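Local coordinates for protein transcriptional regulator I2 (Pseudomonas fluorescens A506, PDB 4MO7) that acts as a superantigen associated with Crohn's disease and, as a member of the TetR family, probably also binds DNA as a transcriptional regulator, at residues Q36-A39 and H40-N44; A145-D148 and V149-Q152; A201-A204 and L205-V208. All blocks are in the same frame, centred on the assembly; numbering follows the deposited sequence.

Interaction 1 (Q36-A39 and H40-N44). With MG (magnesium ion), chain B.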
loop_
_atom_site.group_PDB
_atom_site.type_symbol
_atom_site.label_atom_id
_atom_site.label_comp_id
_atom_site.label_asym_id
_atom_site.label_seq_id
_atom_site.Cartn_x
_atom_site.Cartn_y
_atom_site.Cartn_z
ATOM N N GLN A 36 2.581 -7.204 28.300
ATOM C CA GLN A 36 3.629 -6.276 27.865
ATOM C C GLN A 36 4.902 -7.016 27.568
ATOM O O GLN A 36 5.624 -6.646 26.635
ATOM C CB GLN A 36 3.931 -5.281 28.971
ATOM C CG GLN A 36 2.738 -4.407 29.332
ATOM C CD GLN A 36 2.977 -2.996 28.893
ATOM O OE1 GLN A 36 2.419 -2.557 27.891
ATOM N NE2 GLN A 36 3.844 -2.278 29.622
ATOM N N THR A 37 5.208 -8.045 28.356
ATOM C CA THR A 37 6.441 -8.810 28.073
ATOM C C THR A 37 6.282 -9.703 26.835
ATOM O O THR A 37 7.205 -9.812 26.045
ATOM C CB THR A 37 6.877 -9.687 29.284
ATOM O OG1 THR A 37 7.034 -8.832 30.418
ATOM C CG2 THR A 37 8.206 -10.391 28.987
ATOM N N ALA A 38 5.106 -10.331 26.670
ATOM C CA ALA A 38 4.826 -11.122 25.457
ATOM C C ALA A 38 4.979 -10.268 24.210
ATOM O O ALA A 38 5.479 -10.715 23.174
ATOM C CB ALA A 38 3.380 -11.670 25.524
ATOM N N ALA A 39 4.528 -9.015 24.280
ATOM C CA ALA A 39 4.686 -8.152 23.102
ATOM C C ALA A 39 6.113 -8.088 22.623
ATOM O O ALA A 39 6.370 -8.201 21.439
ATOM C CB ALA A 39 4.155 -6.751 23.360
ATOM N N HIS A 40 7.065 -7.975 23.548
ATOM C CA HIS A 40 8.468 -7.979 23.126
ATOM C C HIS A 40 8.957 -9.295 22.579
ATOM O O HIS A 40 9.645 -9.297 21.526
ATOM C CB HIS A 40 9.352 -7.572 24.287
ATOM C CG HIS A 40 9.218 -6.141 24.604
ATOM N ND1 HIS A 40 9.888 -5.156 23.900
ATOM C CD2 HIS A 40 8.453 -5.511 25.513
ATOM C CE1 HIS A 40 9.535 -3.979 24.367
ATOM N NE2 HIS A 40 8.670 -4.170 25.344
ATOM N N LEU A 41 8.667 -10.382 23.303
ATOM C CA LEU A 41 9.114 -11.717 22.878
ATOM C C LEU A 41 8.553 -12.005 21.485
ATOM O O LEU A 41 9.292 -12.382 20.570
ATOM C CB LEU A 41 8.694 -12.789 23.868
ATOM C CG LEU A 41 9.695 -13.099 24.997
ATOM C CD1 LEU A 41 9.997 -11.816 25.748
ATOM C CD2 LEU A 41 9.075 -14.102 25.938
ATOM N N PHE A 42 7.272 -11.727 21.288
ATOM C CA PHE A 42 6.694 -11.990 19.978
ATOM C C PHE A 42 7.367 -11.165 18.899
ATOM O O PHE A 42 7.593 -11.663 17.804
ATOM C CB PHE A 42 5.185 -11.689 19.992
ATOM C CG PHE A 42 4.372 -12.630 20.818
ATOM C CD1 PHE A 42 4.888 -13.859 21.261
ATOM C CD2 PHE A 42 3.077 -12.272 21.189
ATOM C CE1 PHE A 42 4.125 -14.706 22.009
ATOM C CE2 PHE A 42 2.278 -13.133 21.955
ATOM C CZ PHE A 42 2.813 -14.355 22.380
ATOM N N ARG A 43 7.658 -9.898 19.191
ATOM C CA ARG A 43 8.275 -8.993 18.225
ATOM C C ARG A 43 9.694 -9.468 17.963
ATOM O O ARG A 43 10.126 -9.532 16.802
ATOM C CB ARG A 43 8.328 -7.572 18.794
ATOM C CG ARG A 43 9.188 -6.607 17.946
ATOM C CD ARG A 43 8.700 -6.569 16.496
ATOM N NE ARG A 43 9.521 -5.684 15.651
ATOM C CZ ARG A 43 9.756 -5.878 14.353
ATOM N NH1 ARG A 43 9.240 -6.930 13.721
ATOM N NH2 ARG A 43 10.506 -5.015 13.681
ATOM N N ASN A 44 10.432 -9.806 19.021
ATOM C CA ASN A 44 11.836 -10.198 18.815
ATOM C C ASN A 44 11.993 -11.527 18.121
ATOM O O ASN A 44 12.911 -11.685 17.306
ATOM C CB ASN A 44 12.627 -10.262 20.153
ATOM C CG ASN A 44 12.524 -8.976 20.981
ATOM O OD1 ASN A 44 12.360 -7.882 20.452
ATOM N ND2 ASN A 44 12.582 -9.124 22.314
HETATM MG MG MG B . 7.843 -2.663 26.792
#

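Interaction 2 (A145-D148 and V149-Q152)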
loop_
_atom_site.group_PDB
_atom_site.type_symbol
_atom_site.label_atom_id
_atom_site.label_comp_id
_atom_site.label_asym_id
_atom_site.label_seq_id
_atom_site.Cartn_x
_atom_site.Cartn_y
_atom_site.Cartn_z
ATOM N N ALA A 145 -13.100 -5.839 15.343
ATOM C CA ALA A 145 -14.034 -4.984 16.060
ATOM C C ALA A 145 -13.427 -3.697 16.590
ATOM O O ALA A 145 -14.078 -2.644 16.511
ATOM C CB ALA A 145 -14.716 -5.731 17.177
ATOM N N LEU A 146 -12.204 -3.758 17.141
ATOM C CA LEU A 146 -11.521 -2.539 17.592
ATOM C C LEU A 146 -11.154 -1.657 16.409
ATOM O O LEU A 146 -11.193 -0.416 16.514
ATOM C CB LEU A 146 -10.244 -2.870 18.359
ATOM C CG LEU A 146 -10.561 -3.650 19.631
ATOM C CD1 LEU A 146 -9.287 -3.897 20.410
ATOM C CD2 LEU A 146 -11.516 -2.851 20.503
ATOM N N ARG A 147 -10.717 -2.274 15.318
ATOM C CA ARG A 147 -10.377 -1.479 14.117
ATOM C C ARG A 147 -11.635 -0.739 13.638
ATOM O O ARG A 147 -11.540 0.381 13.165
ATOM C CB ARG A 147 -9.899 -2.392 12.999
ATOM C CG ARG A 147 -9.825 -1.710 11.666
ATOM C CD ARG A 147 -8.677 -0.761 11.637
ATOM N NE ARG A 147 -8.196 -0.627 10.271
ATOM C CZ ARG A 147 -7.466 0.391 9.848
ATOM N NH1 ARG A 147 -7.146 1.360 10.694
ATOM N NH2 ARG A 147 -7.057 0.441 8.583
ATOM N N ASP A 148 -12.804 -1.363 13.781
ATOM C CA ASP A 148 -14.055 -0.720 13.353
ATOM C C ASP A 148 -14.247 0.581 14.101
ATOM O O ASP A 148 -14.607 1.605 13.481
ATOM C CB ASP A 148 -15.270 -1.641 13.614
ATOM C CG ASP A 148 -16.554 -1.107 13.015
ATOM O OD1 ASP A 148 -16.504 -0.449 11.960
ATOM O OD2 ASP A 148 -17.637 -1.384 13.580
ATOM N N VAL A 149 -14.032 0.552 15.414
ATOM C CA VAL A 149 -14.209 1.759 16.268
ATOM C C VAL A 149 -13.216 2.845 15.858
ATOM O O VAL A 149 -13.562 4.060 15.784
ATOM C CB VAL A 149 -14.031 1.406 17.733
ATOM C CG1 VAL A 149 -13.979 2.640 18.566
ATOM C CG2 VAL A 149 -15.205 0.474 18.171
ATOM N N TYR A 150 -11.984 2.414 15.569
ATOM C CA TYR A 150 -10.931 3.338 15.105
ATOM C C TYR A 150 -11.388 4.003 13.841
ATOM O O TYR A 150 -11.274 5.212 13.689
ATOM C CB TYR A 150 -9.668 2.512 14.845
ATOM C CG TYR A 150 -8.478 3.266 14.251
ATOM C CD1 TYR A 150 -8.331 3.416 12.875
ATOM C CD2 TYR A 150 -7.469 3.718 15.088
ATOM C CE1 TYR A 150 -7.168 4.067 12.335
ATOM C CE2 TYR A 150 -6.330 4.339 14.566
ATOM C CZ TYR A 150 -6.220 4.538 13.216
ATOM O OH TYR A 150 -5.096 5.201 12.773
ATOM N N GLU A 151 -11.954 3.224 12.933
ATOM C CA GLU A 151 -12.385 3.808 11.669
ATOM C C GLU A 151 -13.539 4.749 11.848
ATOM O O GLU A 151 -13.683 5.697 11.081
ATOM C CB GLU A 151 -12.706 2.772 10.587
ATOM C CG GLU A 151 -11.502 1.959 10.085
ATOM C CD GLU A 151 -10.508 2.835 9.316
ATOM O OE1 GLU A 151 -10.977 3.734 8.570
ATOM O OE2 GLU A 151 -9.286 2.621 9.542
ATOM N N GLN A 152 -14.436 4.449 12.800
ATOM C CA GLN A 152 -15.560 5.336 13.023
ATOM C C GLN A 152 -15.104 6.711 13.517
ATOM O O GLN A 152 -15.717 7.708 13.197
ATOM C CB GLN A 152 -16.579 4.684 14.012
ATOM C CG GLN A 152 -17.182 3.432 13.361
ATOM C CD GLN A 152 -18.414 2.946 14.103
ATOM O OE1 GLN A 152 -18.529 3.204 15.304
ATOM N NE2 GLN A 152 -19.352 2.266 13.395
#

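Interaction 3 (A201-A204 and L205-V208)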
loop_
_atom_site.group_PDB
_atom_site.type_symbol
_atom_site.label_atom_id
_atom_site.label_comp_id
_atom_site.label_asym_id
_atom_site.label_seq_id
_atom_site.Cartn_x
_atom_site.Cartn_y
_atom_site.Cartn_z
ATOM N N ALA A 201 2.767 15.043 7.759
ATOM C CA ALA A 201 1.341 15.124 8.151
ATOM C C ALA A 201 0.709 16.400 7.580
ATOM O O ALA A 201 -0.407 16.385 7.099
ATOM C CB ALA A 201 1.215 15.078 9.718
ATOM N N GLU A 202 1.432 17.516 7.640
ATOM C CA GLU A 202 0.984 18.765 7.033
ATOM C C GLU A 202 0.759 18.658 5.538
ATOM O O GLU A 202 -0.222 19.204 5.035
ATOM C CB GLU A 202 2.030 19.888 7.341
ATOM C CG GLU A 202 2.028 20.208 8.880
ATOM C CD GLU A 202 2.966 21.351 9.298
ATOM O OE1 GLU A 202 3.837 21.761 8.501
ATOM O OE2 GLU A 202 2.827 21.836 10.440
ATOM N N GLU A 203 1.632 17.949 4.843
ATOM C CA GLU A 203 1.477 17.757 3.402
ATOM C C GLU A 203 0.253 16.896 3.178
ATOM O O GLU A 203 -0.513 17.192 2.277
ATOM C CB GLU A 203 2.688 17.096 2.764
ATOM C CG GLU A 203 3.869 17.980 2.580
ATOM C CD GLU A 203 3.652 19.050 1.492
ATOM O OE1 GLU A 203 2.934 18.794 0.469
ATOM O OE2 GLU A 203 4.235 20.146 1.688
ATOM N N ALA A 204 0.032 15.869 4.010
ATOM C CA ALA A 204 -1.212 15.074 3.857
ATOM C C ALA A 204 -2.479 15.881 4.050
ATOM O O ALA A 204 -3.457 15.680 3.343
ATOM C CB ALA A 204 -1.255 13.804 4.792
ATOM N N LEU A 205 -2.431 16.838 4.968
ATOM C CA LEU A 205 -3.567 17.697 5.223
ATOM C C LEU A 205 -3.840 18.576 4.015
ATOM O O LEU A 205 -4.983 18.840 3.720
ATOM C CB LEU A 205 -3.260 18.608 6.432
ATOM C CG LEU A 205 -4.436 19.441 6.906
ATOM C CD1 LEU A 205 -5.459 18.521 7.611
ATOM C CD2 LEU A 205 -3.908 20.471 7.904
ATOM N N LEU A 206 -2.774 19.035 3.357
ATOM C CA LEU A 206 -2.907 19.913 2.157
ATOM C C LEU A 206 -3.552 19.143 1.053
ATOM O O LEU A 206 -4.366 19.663 0.289
ATOM C CB LEU A 206 -1.553 20.409 1.685
ATOM C CG LEU A 206 -0.851 21.531 2.444
ATOM C CD1 LEU A 206 0.539 21.641 1.924
ATOM C CD2 LEU A 206 -1.549 22.842 2.245
ATOM N N MET A 207 -3.206 17.874 0.956
ATOM C CA MET A 207 -3.894 17.085 -0.054
ATOM C C MET A 207 -5.376 16.866 0.246
ATOM O O MET A 207 -6.218 17.067 -0.625
ATOM C CB MET A 207 -3.223 15.739 -0.277
ATOM C CG MET A 207 -3.991 14.940 -1.287
ATOM S SD MET A 207 -3.147 13.400 -1.572
ATOM C CE MET A 207 -3.585 12.503 -0.067
ATOM N N VAL A 208 -5.716 16.471 1.467
ATOM C CA VAL A 208 -7.056 16.037 1.710
ATOM C C VAL A 208 -8.094 17.166 1.943
ATOM O O VAL A 208 -9.259 17.009 1.607
ATOM C CB VAL A 208 -7.113 14.925 2.726
ATOM C CG1 VAL A 208 -6.868 15.447 4.066
ATOM C CG2 VAL A 208 -8.458 14.252 2.671
#

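Interaction 1 (Q36-A39 and H40-N44)
His-40 stands one turn beyond Gln-36 on helix 30-45, which falls in the TetR-family helix-turn-helix region, and the two meet where the imidazole edge passes the Gln-36 carbonyl. Metal binding comes first. NE2 of His-40 holds the magnesium ion at 2.2 Å, and CD2 of the same ring lies 3.2 Å from Gln-36 O, which sits at the ring edge near its plane. With CG anti to the carbonyl carbon (chi1 -72°), the ring leans back along the helix toward Gln-36.

The backbone bonds are those of a regular alpha-helix: Leu-41 N to Thr-37 O, Phe-42 N to Ala-38 O at 2.8 Å, and Arg-43 N to Ala-39 O.

Apolar contacts occupy other sides of the helix. Thr-37 and Leu-41 run side by side, pointing the same way, and it is the threonine methyl that does the touching, with Thr-37 CG2 4.0 Å from Leu-41 CD1, while Thr-37 OG1 turns back to bond with Lys-33 O. Helix 52-59 covers this side through Ala-58. Phe-42 is buried against Ile-76 and Leu-77 of helix 73-97 and meets Phe-47 edge-to-face. Over one face of the Phe-42 ring, displaced toward its rim, lies the Ala-38 methyl, with CB 4.0 Å from Phe-42 CE2.

Interaction 2 (A145-D148 and V149-Q152)
Arg-147 and Glu-151, one helical turn apart, form an i to i+4 salt bridge, with Arg-147 NH1 2.7 Å from Glu-151 OE2. The carboxylate comes over a face of the guanidinium, the two planes 82° apart. OE2 lies well out of the guanidinium plane, so no N-H points at it and charge alone draws the two together. It also sits too close to a neighbour in the model, so its place, and with it the 2.7 Å, is less sure. Tyr-150 approaches the guanidinium at its edge, CE1 lying 3.2 Å from Arg-147 NH1.

The arginine reaches this spot because CG is anti to the backbone N (chi1 167°) and the chain then bends at chi2, carrying its end forward along the helix. In the backbone, Glu-151 N bonds to Arg-147 O at 2.9 Å, and Gln-152 N bonds to Asp-148 O in the same i to i+4 pattern.

Farther out, Glu-151 OE1 makes a second salt bridge with Arg-175 NE, so the carboxylate is shared by two arginines, while the Tyr-150 hydroxyl bonds to Glu-113. Helix 137-163 thus joins helix 171-183 through Arg-175, which touches both Arg-147 and Tyr-150, and lies against helix 73-97 through Leu-146 on Ile-85 and Val-149 on Arg-93.

Interaction 3 (A201-A204 and L205-V208)
Four successive i to i+4 hydrogen bonds tie Ala-201 through Ala-204 to Leu-205 through Val-208, making one alpha-helical turn after another. Leu-205 N reaches Ala-201 O at 3.0 Å, Leu-206 N reaches Glu-202 O at 3.1 Å, and the bonds from Met-207 N to Glu-203 O and from Val-208 N to Ala-204 O continue the series.

Among the side chains, Glu-203 and Leu-206 meet obliquely. Leu-206 CD1 lies 4.0 Å from both Glu-203 OE1 and Glu-203 OE2, so the methyl meets the carboxylate as a whole, in a van der Waals contact. The bend of Glu-203 at chi2 (-70°) swings the carboxylate toward this methyl.

Helix 197-208 belongs to the TetR-type C-terminal domain, and here it contributes to the contact between the two subunits: Glu-203 OE1 accepts a hydrogen bond from the backbone N of Asp-170 of the second subunit, Ala-204 and Met-207 pack on Phe-177 of the second subunit, and Leu-206 packs on its Arg-168. Other side chains are buried within their own subunit. Leu-205, with CG anti to its backbone N (chi1 -173°), packs on Arg-103 and Val-106 of helix 102-110, where Ala-201 also rests, on Leu-107, while Val-208 touches Thr-174 of helix 171-183. Within the turn itself, Val-208 CG1 comes to 3.5 Å from Ala-204 O, the same carbonyl that its backbone N bonds.

How the interactions relate
Interaction 1 lies in the TetR helix-turn-helix region, whereas interactions 2 and 3 share the C-terminal domain. The three follow one another along the chain and do not touch: centres are about 24 Å apart between interactions 1 and 2, about 23 Å between 2 and 3, and about 34 Å between 1 and 3. Of the three, interaction 1 carries the magnesium ion and interaction 3 reaches the second subunit. Helix 73-97 packs against both interaction 1 and interaction 2, bridging the two regions, and helix 171-183 similarly touches interactions 2 and 3. Interaction 1 lies across the chain's centre from both of the others.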